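Putative extracellular solute-binding protein (Bordetella bronchiseptica, PDB 4P56) probably captures mandelate, whose (R) and (S) forms it binds, in the periplasm for uptake by a TRAP transporter. Local coordinates at residues 45-57 / 257-270. Sequence-based numbering, arbitrary orientation.
Sequences FLMPWGEEIRKAT and TLVRLSGRHLAELA
Helix-to-helix packing within one lobe of the TRAP solute-binding fold brings Trp49 of helix 40-56 against the break between helices 252-260 and 263-285. The indole suits this place because it is both a broad apolar plate and a donor: Trp49 NE1 gives its hydrogen to Leu261 O at 2.9 Å, an acceptor lying almost in the ring plane, although the nitrogen stands above the carbonyl plane. Along the same edge, Trp49 CZ2 lies 3.6 Å from Ser262 OG, a hydroxyl already turned back onto Leu258 O. Ile53 CD1 sits over one indole face and also meets Leu258 CD1. Branched leucines fill in around them, Leu269 CD2 lying 3.7 Å from Trp49 CB and Leu261 CD1 3.8 Å from Ile53 CA. Ala270 CB stands 3.8 Å from the centroid of the Phe45 ring, its methyl offering C-H bonds to the pi face, while Leu266 CG approaches Phe45 CZ at 3.6 Å. Where the contact is partly exposed, His265 NE2 donates to the syn lone pair of Glu52 OE1 at 2.6 Å, the ring and carboxylate planes 75° apart. This carboxylate would probably favour a protonated imidazole, and the indole bond satisfies a carbonyl at the helix break, so two directional bonds pin a largely apolar interface.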
ATOM      1  N   PHE A  45       4.383   6.173 -11.644  1.00 11.66           N
ATOM      2  CA  PHE A  45       2.924   6.081 -11.568  1.00 10.76           C
ATOM      3  C   PHE A  45       2.326   7.469 -11.727  1.00 10.62           C
ATOM      4  O   PHE A  45       1.767   7.772 -12.753  1.00 10.63           O
ATOM      5  CB  PHE A  45       2.437   5.433 -10.255  1.00 10.12           C
ATOM      6  CG  PHE A  45       1.015   5.727  -9.949  1.00  9.37           C
ATOM      7  CD1 PHE A  45       0.047   5.603 -10.924  1.00  9.16           C
ATOM      8  CD2 PHE A  45       0.640   6.175  -8.678  1.00  8.97           C
ATOM      9  CE1 PHE A  45      -1.294   5.920 -10.634  1.00  8.82           C
ATOM     10  CE2 PHE A  45      -0.684   6.507  -8.388  1.00 15.23           C
ATOM     11  CZ  PHE A  45      -1.651   6.386  -9.369  1.00 12.58           C
ATOM     12  N   LEU A  46       2.510   8.333 -10.738  1.00 10.70           N
ATOM     13  CA  LEU A  46       1.819   9.615 -10.739  1.00 10.59           C
ATOM     14  C   LEU A  46       2.239  10.522 -11.897  1.00 11.31           C
ATOM     15  O   LEU A  46       1.407  11.239 -12.485  1.00 11.21           O
ATOM     16  CB  LEU A  46       2.055  10.332  -9.422  1.00 13.21           C
ATOM     17  CG  LEU A  46       1.255   9.708  -8.264  1.00 17.25           C
ATOM     18  CD1 LEU A  46       1.776  10.181  -6.950  1.00 14.51           C
ATOM     19  CD2 LEU A  46      -0.220  10.051  -8.403  1.00 12.94           C
HETATM   20  N   MSE A  47       3.523  10.528 -12.220  1.00 12.04           N
HETATM   21  CA  MSE A  47       3.988  11.408 -13.299  1.00 12.86           C
HETATM   22  C   MSE A  47       3.405  10.951 -14.651  1.00 15.47           C
HETATM   23  O   MSE A  47       2.810  11.750 -15.373  1.00 12.83           O
HETATM   24  CB  MSE A  47       5.518  11.467 -13.332  1.00 16.77           C
HETATM   25  CG  MSE A  47       6.106  12.200 -12.132  1.00 26.37           C
HETATM   26 SE   MSE A  47       5.510  14.085 -11.982  1.00 32.19          SE
HETATM   27  CE  MSE A  47       3.893  13.985 -10.949  1.00 14.82           C
ATOM     28  N   PRO A  48       3.566   9.660 -14.994  1.00 12.63           N
ATOM     29  CA  PRO A  48       2.945   9.227 -16.254  1.00 12.55           C
ATOM     30  C   PRO A  48       1.431   9.402 -16.262  1.00 11.73           C
ATOM     31  O   PRO A  48       0.845   9.702 -17.306  1.00 11.81           O
ATOM     32  CB  PRO A  48       3.317   7.742 -16.371  1.00 16.91           C
ATOM     33  CG  PRO A  48       4.280   7.441 -15.240  1.00 23.49           C
ATOM     34  CD  PRO A  48       4.575   8.708 -14.485  1.00 14.89           C
ATOM     35  N   TRP A  49       0.799   9.219 -15.109  1.00 14.87           N
ATOM     36  CA  TRP A  49      -0.657   9.345 -15.015  1.00 12.69           C
ATOM     37  C   TRP A  49      -1.043  10.801 -15.262  1.00 10.96           C
ATOM     38  O   TRP A  49      -2.002  11.098 -15.961  1.00 10.85           O
ATOM     39  CB  TRP A  49      -1.088   8.904 -13.619  1.00 11.99           C
ATOM     40  CG  TRP A  49      -2.551   8.952 -13.307  1.00 10.61           C
ATOM     41  CD1 TRP A  49      -3.556   8.212 -13.883  1.00 10.23           C
ATOM     42  CD2 TRP A  49      -3.179   9.752 -12.297  1.00 13.14           C
ATOM     43  NE1 TRP A  49      -4.759   8.496 -13.274  1.00 11.11           N
ATOM     44  CE2 TRP A  49      -4.553   9.444 -12.307  1.00 12.44           C
ATOM     45  CE3 TRP A  49      -2.707  10.695 -11.376  1.00 13.61           C
ATOM     46  CZ2 TRP A  49      -5.462  10.061 -11.443  1.00 10.83           C
ATOM     47  CZ3 TRP A  49      -3.616  11.298 -10.510  1.00 12.21           C
ATOM     48  CH2 TRP A  49      -4.968  10.972 -10.554  1.00 12.24           C
ATOM     49  N   GLY A  50      -0.276  11.722 -14.692  1.00 11.03           N
ATOM     50  CA  GLY A  50      -0.493  13.139 -14.954  1.00 12.05           C
ATOM     51  C   GLY A  50      -0.353  13.461 -16.448  1.00 16.14           C
ATOM     52  O   GLY A  50      -1.103  14.261 -17.015  1.00 12.19           O
ATOM     53  N   GLU A  51       0.601  12.815 -17.103  1.00 12.48           N
ATOM     54  CA  GLU A  51       0.770  13.022 -18.542  1.00 13.09           C
ATOM     55  C   GLU A  51      -0.467  12.501 -19.310  1.00 12.55           C
ATOM     56  O   GLU A  51      -0.911  13.110 -20.310  1.00 12.96           O
ATOM     57  CB  GLU A  51       2.050  12.330 -18.988  1.00 13.72           C
ATOM     58  CG  GLU A  51       3.266  13.183 -18.678  1.00 20.89           C
ATOM     59  CD  GLU A  51       3.302  14.386 -19.588  1.00 18.48           C
ATOM     60  OE1 GLU A  51       3.623  14.191 -20.778  1.00 16.02           O
ATOM     61  OE2 GLU A  51       2.968  15.510 -19.139  1.00 17.54           O
ATOM     62  N   GLU A  52      -1.023  11.382 -18.844  1.00 12.59           N
ATOM     63  CA  GLU A  52      -2.208  10.819 -19.490  1.00 14.20           C
ATOM     64  C   GLU A  52      -3.369  11.794 -19.362  1.00 14.10           C
ATOM     65  O   GLU A  52      -4.094  11.984 -20.311  1.00 13.07           O
ATOM     66  CB  GLU A  52      -2.601   9.438 -18.914  1.00 11.18           C
ATOM     67  CG  GLU A  52      -1.644   8.287 -19.270  1.00 14.75           C
ATOM     68  CD  GLU A  52      -2.180   6.897 -18.871  1.00 21.51           C
ATOM     69  OE1 GLU A  52      -3.404   6.700 -18.837  1.00 19.69           O
ATOM     70  OE2 GLU A  52      -1.372   5.989 -18.596  1.00 24.62           O
ATOM     71  N   ILE A  53      -3.555  12.380 -18.171  1.00 11.58           N
ATOM     72  CA  ILE A  53      -4.598  13.363 -17.936  1.00 14.19           C
ATOM     73  C   ILE A  53      -4.421  14.636 -18.807  1.00 13.27           C
ATOM     74  O   ILE A  53      -5.377  15.149 -19.433  1.00 11.94           O
ATOM     75  CB  ILE A  53      -4.622  13.782 -16.441  1.00 10.77           C
ATOM     76  CG1 ILE A  53      -4.972  12.594 -15.539  1.00 10.55           C
ATOM     77  CG2 ILE A  53      -5.622  14.867 -16.247  1.00 11.76           C
ATOM     78  CD1 ILE A  53      -4.624  12.847 -14.058  1.00 10.61           C
ATOM     79  N   ARG A  54      -3.200  15.144 -18.861  1.00 12.29           N
ATOM     80  CA  ARG A  54      -2.899  16.298 -19.710  1.00 13.17           C
ATOM     81  C   ARG A  54      -3.271  16.006 -21.147  1.00 13.35           C
ATOM     82  O   ARG A  54      -4.009  16.760 -21.800  1.00 13.67           O
ATOM     83  CB  ARG A  54      -1.411  16.665 -19.626  1.00 13.91           C
ATOM     84  CG  ARG A  54      -1.025  17.884 -20.460  1.00 14.97           C
ATOM     85  CD  ARG A  54       0.456  18.207 -20.276  1.00 15.92           C
ATOM     86  NE  ARG A  54       1.260  17.114 -20.795  1.00 15.86           N
ATOM     87  CZ  ARG A  54       1.467  16.923 -22.097  1.00 19.62           C
ATOM     88  NH1 ARG A  54       0.920  17.744 -22.981  1.00 16.98           N
ATOM     89  NH2 ARG A  54       2.223  15.917 -22.528  1.00 16.50           N
ATOM     90  N   LYS A  55      -2.751  14.907 -21.679  1.00 13.25           N
ATOM     91  CA  LYS A  55      -3.006  14.603 -23.074  1.00 13.52           C
ATOM     92  C   LYS A  55      -4.488  14.364 -23.382  1.00 16.73           C
ATOM     93  O   LYS A  55      -4.967  14.780 -24.424  1.00 13.42           O
ATOM     94  CB  LYS A  55      -2.187  13.397 -23.511  1.00 13.57           C
ATOM     95  CG  LYS A  55      -0.687  13.641 -23.451  1.00 16.82           C
ATOM     96  CD  LYS A  55       0.090  12.332 -23.675  1.00 14.64           C
ATOM     97  CE  LYS A  55       1.559  12.460 -23.211  1.00 25.36           C
ATOM     98  NZ  LYS A  55       2.317  11.157 -23.274  1.00 15.17           N
ATOM     99  N   ALA A  56      -5.196  13.673 -22.494  1.00 13.61           N
ATOM    100  CA  ALA A  56      -6.602  13.352 -22.713  1.00 16.36           C
ATOM    101  C   ALA A  56      -7.566  14.542 -22.538  1.00 17.14           C
ATOM    102  O   ALA A  56      -8.740  14.428 -22.891  1.00 17.36           O
ATOM    103  CB  ALA A  56      -7.018  12.209 -21.789  1.00 14.71           C
ATOM    104  N   THR A  57      -7.094  15.659 -21.986  1.00 12.46           N
ATOM    105  CA  THR A  57      -7.952  16.842 -21.766  1.00 14.46           C
ATOM    106  C   THR A  57      -7.400  18.041 -22.551  1.00 13.72           C
ATOM    107  O   THR A  57      -7.746  19.201 -22.307  1.00 14.22           O
ATOM    108  CB  THR A  57      -8.022  17.250 -20.288  1.00 15.65           C
ATOM    109  OG1 THR A  57      -6.719  17.608 -19.819  1.00 17.72           O
ATOM    110  CG2 THR A  57      -8.602  16.137 -19.451  1.00 12.08           C
ATOM    111  N   THR A 257     -13.508  12.248 -17.921  1.00 13.01           N
ATOM    112  CA  THR A 257     -12.190  11.781 -18.354  1.00 12.35           C
ATOM    113  C   THR A 257     -11.285  11.431 -17.169  1.00 12.91           C
ATOM    114  O   THR A 257     -10.685  10.359 -17.141  1.00 10.80           O
ATOM    115  CB  THR A 257     -11.497  12.826 -19.282  1.00 14.46           C
ATOM    116  OG1 THR A 257     -12.253  12.926 -20.475  1.00 15.29           O
ATOM    117  CG2 THR A 257     -10.067  12.413 -19.627  1.00 17.25           C
ATOM    118  N   LEU A 258     -11.206  12.315 -16.178  1.00 13.42           N
ATOM    119  CA  LEU A 258     -10.365  12.050 -15.032  1.00  9.46           C
ATOM    120  C   LEU A 258     -10.821  10.769 -14.333  1.00  9.97           C
ATOM    121  O   LEU A 258     -10.012   9.923 -13.951  1.00 13.71           O
ATOM    122  CB  LEU A 258     -10.375  13.221 -14.052  1.00 10.66           C
ATOM    123  CG  LEU A 258      -9.551  13.003 -12.776  1.00 11.78           C
ATOM    124  CD1 LEU A 258      -8.117  12.670 -13.109  1.00 12.73           C
ATOM    125  CD2 LEU A 258      -9.624  14.218 -11.863  1.00 13.66           C
ATOM    126  N   VAL A 259     -12.132  10.620 -14.175  1.00 11.55           N
ATOM    127  CA  VAL A 259     -12.669   9.399 -13.602  1.00 10.69           C
ATOM    128  C   VAL A 259     -12.334   8.155 -14.440  1.00 11.97           C
ATOM    129  O   VAL A 259     -11.973   7.116 -13.895  1.00 12.36           O
ATOM    130  CB  VAL A 259     -14.175   9.536 -13.356  1.00 13.57           C
ATOM    131  CG1 VAL A 259     -14.789   8.214 -12.865  1.00 19.99           C
ATOM    132  CG2 VAL A 259     -14.407  10.622 -12.339  1.00 14.42           C
ATOM    133  N   ARG A 260     -12.428   8.262 -15.761  1.00 12.89           N
ATOM    134  CA  ARG A 260     -12.118   7.128 -16.643  1.00 13.77           C
ATOM    135  C   ARG A 260     -10.640   6.715 -16.549  1.00 16.56           C
ATOM    136  O   ARG A 260     -10.289   5.539 -16.704  1.00 13.17           O
ATOM    137  CB  ARG A 260     -12.490   7.533 -18.057  1.00 16.76           C
ATOM    138  CG  ARG A 260     -12.205   6.559 -19.151  1.00 27.10           C
ATOM    139  CD  ARG A 260     -12.955   7.025 -20.424  1.00 32.35           C
ATOM    140  NE  ARG A 260     -12.379   8.235 -21.014  1.00 32.99           N
ATOM    141  CZ  ARG A 260     -12.991   9.421 -21.130  1.00 35.29           C
ATOM    142  NH1 ARG A 260     -14.230   9.621 -20.694  1.00 30.90           N
ATOM    143  NH2 ARG A 260     -12.344  10.435 -21.689  1.00 33.95           N
ATOM    144  N   LEU A 261      -9.784   7.692 -16.288  1.00 11.70           N
ATOM    145  CA  LEU A 261      -8.351   7.461 -16.131  1.00 12.57           C
ATOM    146  C   LEU A 261      -8.018   7.070 -14.692  1.00 14.32           C
ATOM    147  O   LEU A 261      -6.870   6.800 -14.357  1.00  8.60           O
ATOM    148  CB  LEU A 261      -7.574   8.715 -16.522  1.00 12.32           C
ATOM    149  CG  LEU A 261      -7.571   9.008 -18.024  1.00 10.11           C
ATOM    150  CD1 LEU A 261      -6.908  10.349 -18.332  1.00 16.28           C
ATOM    151  CD2 LEU A 261      -6.878   7.853 -18.811  1.00 15.18           C
ATOM    152  N   SER A 262      -9.030   7.029 -13.831  1.00 11.25           N
ATOM    153  CA  SER A 262      -8.792   6.658 -12.437  1.00  7.93           C
ATOM    154  C   SER A 262      -9.287   5.234 -12.196  1.00  9.36           C
ATOM    155  O   SER A 262      -9.260   4.411 -13.108  1.00 11.90           O
ATOM    156  CB  SER A 262      -9.468   7.677 -11.508  1.00  7.88           C
ATOM    157  OG  SER A 262      -8.874   8.978 -11.663  1.00 10.92           O
ATOM    158  N   GLY A 263      -9.746   4.931 -10.978  1.00  9.23           N
ATOM    159  CA  GLY A 263     -10.315   3.621 -10.700  1.00 10.93           C
ATOM    160  C   GLY A 263      -9.441   2.482 -11.196  1.00 15.12           C
ATOM    161  O   GLY A 263      -8.297   2.391 -10.846  1.00  9.06           O
ATOM    162  N   ARG A 264     -10.000   1.593 -12.002  1.00 10.33           N
ATOM    163  CA  ARG A 264      -9.300   0.377 -12.373  1.00 10.74           C
ATOM    164  C   ARG A 264      -8.050   0.677 -13.212  1.00 11.17           C
ATOM    165  O   ARG A 264      -7.023  -0.042 -13.144  1.00 10.36           O
ATOM    166  CB  ARG A 264     -10.270  -0.482 -13.173  1.00 12.24           C
ATOM    167  CG  ARG A 264      -9.778  -1.852 -13.455  1.00 20.49           C
ATOM    168  CD  ARG A 264     -10.801  -2.483 -14.353  1.00 32.13           C
ATOM    169  NE  ARG A 264     -11.076  -3.842 -13.955  1.00 33.10           N
ATOM    170  CZ  ARG A 264     -10.247  -4.848 -14.188  1.00 33.44           C
ATOM    171  NH1 ARG A 264      -9.092  -4.633 -14.814  1.00 29.12           N
ATOM    172  NH2 ARG A 264     -10.576  -6.071 -13.798  1.00 46.71           N
ATOM    173  N   HIS A 265      -8.153   1.713 -14.039  1.00 12.03           N
ATOM    174  CA  HIS A 265      -7.025   2.138 -14.891  1.00 14.41           C
ATOM    175  C   HIS A 265      -5.849   2.565 -14.037  1.00 11.49           C
ATOM    176  O   HIS A 265      -4.717   2.163 -14.282  1.00 10.23           O
ATOM    177  CB  HIS A 265      -7.446   3.305 -15.763  1.00 14.92           C
ATOM    178  CG  HIS A 265      -6.391   3.766 -16.714  1.00 15.23           C
ATOM    179  ND1 HIS A 265      -6.144   3.138 -17.916  1.00 25.75           N
ATOM    180  CD2 HIS A 265      -5.532   4.805 -16.652  1.00 14.65           C
ATOM    181  CE1 HIS A 265      -5.176   3.771 -18.552  1.00 29.29           C
ATOM    182  NE2 HIS A 265      -4.776   4.783 -17.802  1.00 16.88           N
ATOM    183  N   LEU A 266      -6.139   3.385 -13.032  1.00  8.99           N
ATOM    184  CA  LEU A 266      -5.128   3.847 -12.066  1.00 11.06           C
ATOM    185  C   LEU A 266      -4.554   2.666 -11.256  1.00  7.99           C
ATOM    186  O   LEU A 266      -3.349   2.563 -11.042  1.00  7.82           O
ATOM    187  CB  LEU A 266      -5.789   4.908 -11.189  1.00 12.97           C
ATOM    188  CG  LEU A 266      -5.145   5.512  -9.949  1.00 14.25           C
ATOM    189  CD1 LEU A 266      -5.979   6.712  -9.517  1.00 11.14           C
ATOM    190  CD2 LEU A 266      -5.041   4.567  -8.800  1.00  9.21           C
ATOM    191  N   ALA A 267      -5.428   1.762 -10.827  1.00  8.14           N
ATOM    192  CA  ALA A 267      -5.010   0.621 -10.047  1.00  8.16           C
ATOM    193  C   ALA A 267      -3.977  -0.178 -10.813  1.00  8.46           C
ATOM    194  O   ALA A 267      -2.941  -0.552 -10.262  1.00  8.25           O
ATOM    195  CB  ALA A 267      -6.222  -0.263  -9.678  1.00 12.07           C
ATOM    196  N   GLU A 268      -4.235  -0.403 -12.089  1.00  9.17           N
ATOM    197  CA  GLU A 268      -3.306  -1.149 -12.917  1.00  9.85           C
ATOM    198  C   GLU A 268      -1.998  -0.383 -13.171  1.00 10.19           C
ATOM    199  O   GLU A 268      -0.899  -0.965 -13.102  1.00 10.81           O
ATOM    200  CB  GLU A 268      -3.967  -1.535 -14.230  1.00 12.31           C
ATOM    201  CG  GLU A 268      -3.084  -2.438 -15.112  1.00 19.83           C
ATOM    202  CD  GLU A 268      -3.861  -3.133 -16.221  1.00 32.38           C
ATOM    203  OE1 GLU A 268      -5.003  -2.703 -16.525  1.00 28.90           O
ATOM    204  OE2 GLU A 268      -3.329  -4.123 -16.783  1.00 37.02           O
ATOM    205  N   LEU A 269      -2.097   0.914 -13.445  1.00  9.39           N
ATOM    206  CA  LEU A 269      -0.884   1.703 -13.669  1.00  9.55           C
ATOM    207  C   LEU A 269       0.011   1.642 -12.420  1.00  9.72           C
ATOM    208  O   LEU A 269       1.206   1.402 -12.504  1.00  9.29           O
ATOM    209  CB  LEU A 269      -1.234   3.151 -14.037  1.00  9.75           C
ATOM    210  CG  LEU A 269      -0.139   4.077 -14.530  1.00 20.76           C
ATOM    211  CD1 LEU A 269       0.554   3.500 -15.752  1.00 24.62           C
ATOM    212  CD2 LEU A 269      -0.742   5.451 -14.869  1.00 23.00           C
ATOM    213  N   ALA A 270      -0.564   1.846 -11.247  1.00  9.13           N
ATOM    214  CA  ALA A 270       0.238   1.889 -10.038  1.00  8.17           C
ATOM    215  C   ALA A 270       0.825   0.500  -9.722  1.00 11.49           C
ATOM    216  O   ALA A 270       1.987   0.367  -9.314  1.00  8.91           O
ATOM    217  CB  ALA A 270      -0.610   2.341  -8.901  1.00  8.41           C
TER
HETATM  218  O   HOH W   1     -11.796  15.255 -21.724  1.00 21.24           O